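Local atomic coordinates of histidine acid phosphatase (Bifidobacterium longum subsp. infantis, PDB entry 6RXD), a protein that probably removes phosphate groups from inositol polyphosphates such as phytate, and from 2,3-bisphosphoglycerate, as a histidine acid phosphatase. Residues A[359-364]-A[417-421]. Residues are numbered along the deposited sequence; the frame is centred on the assembly and turned at random.
Sequences PSYAGQ and QQAPA
With CG beside the backbone N (chi1 -69°) and the chain extended beyond it (chi2 -177°), Gln418 reaches over Pro359 and Ser360 and sets its amide among the backbone carbonyls of residues 359-364. Both hydrogens of its NE2 are used there: one goes to Pro359 O at 2.9 Å, the other to Gln364 O, also 2.9 Å from NE2. Both acceptors lie in the plane of the Gln418 amide, which fixes its rotation; the bond to Gln364 O meets that carbonyl almost end-on, whereas Pro359 O is approached from outside its carbonyl plane. On the other branch of the amide, OE1 accepts from a water at 2.7 Å that in turn takes the N-H of Gly363. Tyr361 to Gln364 form a type II beta turn, with Gly363 at its third position, and the Gln418 amide thus ties the chain just before the turn (Pro359) and its last residue (Gln364) to the loop that follows helix 400-410. Alongside, a single beta bridge pairs Tyr361 with Ala419: Ala419 N donates to Ser360 O (2.9 Å) and Ala362 N to Ala419 O (2.8 Å). The side chain of Gln364 closes back on the turn, its NE2 donating to Tyr361 O at 3.2 Å and its OE1 accepting from Thr367 N, while its CG sits 3.5 Å above the centre of the Tyr361 ring. Tyr361 OH reaches Asp221, linking the turn to the region between helices 206-220 and 222-232. An alanine in place of Gln418 would remove the amide, and Pro359 O and Gln364 O would probably lose the donor they share, with the water at Gly363 left without one acceptor. Nearer the surface, Ala421 CB lies 3.5 Å from Ala362 O.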
# COMPACT_ATOMS: atom_id res chain seq x y z
N PRO A 359 -11.95 -1.01 7.43
CA PRO A 359 -13.09 -1.56 8.18
C PRO A 359 -14.28 -0.59 8.17
O PRO A 359 -15.45 -1.03 8.20
CB PRO A 359 -12.54 -1.70 9.60
CG PRO A 359 -11.07 -1.88 9.41
CD PRO A 359 -10.72 -0.98 8.25
N SER A 360 -13.98 0.71 8.15
CA SER A 360 -15.01 1.75 8.11
C SER A 360 -15.99 1.60 9.27
O SER A 360 -15.61 1.13 10.35
CB SER A 360 -15.73 1.74 6.75
OG SER A 360 -16.47 2.95 6.55
N TYR A 361 -17.24 1.99 9.07
CA TYR A 361 -18.19 2.09 10.17
C TYR A 361 -18.97 0.81 10.46
O TYR A 361 -19.20 -0.01 9.57
CB TYR A 361 -19.15 3.29 9.96
CG TYR A 361 -20.18 3.10 8.85
CD1 TYR A 361 -21.42 2.53 9.11
CD2 TYR A 361 -19.92 3.53 7.55
CE1 TYR A 361 -22.37 2.39 8.11
CE2 TYR A 361 -20.86 3.37 6.54
CZ TYR A 361 -22.08 2.80 6.83
OH TYR A 361 -23.03 2.66 5.83
N ALA A 362 -19.39 0.64 11.71
CA ALA A 362 -20.12 -0.55 12.14
C ALA A 362 -21.50 -0.60 11.49
O ALA A 362 -22.16 0.42 11.35
CB ALA A 362 -20.25 -0.59 13.65
N GLY A 363 -21.93 -1.80 11.10
CA GLY A 363 -23.23 -1.97 10.48
C GLY A 363 -23.15 -2.21 8.98
O GLY A 363 -24.18 -2.36 8.32
N GLN A 364 -21.94 -2.24 8.44
CA GLN A 364 -21.74 -2.54 7.02
C GLN A 364 -20.47 -3.37 6.81
O GLN A 364 -19.56 -3.34 7.65
CB GLN A 364 -21.67 -1.24 6.19
CG GLN A 364 -20.48 -0.31 6.54
CD GLN A 364 -19.17 -0.74 5.89
OE1 GLN A 364 -19.13 -1.20 4.74
NE2 GLN A 364 -18.07 -0.61 6.64
N GLN A 417 -11.13 -3.36 14.03
CA GLN A 417 -12.05 -2.46 14.73
C GLN A 417 -12.78 -1.51 13.78
O GLN A 417 -12.16 -0.67 13.11
CB GLN A 417 -11.30 -1.64 15.78
CG GLN A 417 -12.20 -0.78 16.65
CD GLN A 417 -13.20 -1.61 17.43
OE1 GLN A 417 -12.82 -2.52 18.16
NE2 GLN A 417 -14.48 -1.29 17.28
N GLN A 418 -14.09 -1.63 13.72
CA GLN A 418 -14.87 -0.66 12.97
C GLN A 418 -15.19 0.55 13.83
O GLN A 418 -15.20 0.47 15.05
CB GLN A 418 -16.16 -1.29 12.47
CG GLN A 418 -15.90 -2.33 11.38
CD GLN A 418 -17.18 -2.90 10.82
OE1 GLN A 418 -17.99 -3.49 11.55
NE2 GLN A 418 -17.38 -2.72 9.53
N ALA A 419 -15.42 1.69 13.17
CA ALA A 419 -15.82 2.91 13.85
C ALA A 419 -17.27 2.81 14.27
O ALA A 419 -18.01 1.97 13.75
CB ALA A 419 -15.63 4.11 12.93
N PRO A 420 -17.69 3.68 15.21
CA PRO A 420 -19.10 3.66 15.61
C PRO A 420 -19.98 4.03 14.43
O PRO A 420 -19.51 4.69 13.50
CB PRO A 420 -19.17 4.77 16.66
CG PRO A 420 -17.79 4.81 17.26
CD PRO A 420 -16.89 4.58 16.06
N ALA A 421 -21.23 3.58 14.45
CA ALA A 421 -22.18 3.93 13.41
C ALA A 421 -22.68 5.34 13.69
O ALA A 421 -23.77 5.53 14.24
CB ALA A 421 -23.34 2.94 13.40
O HOH W 1 -20.53 -4.18 11.10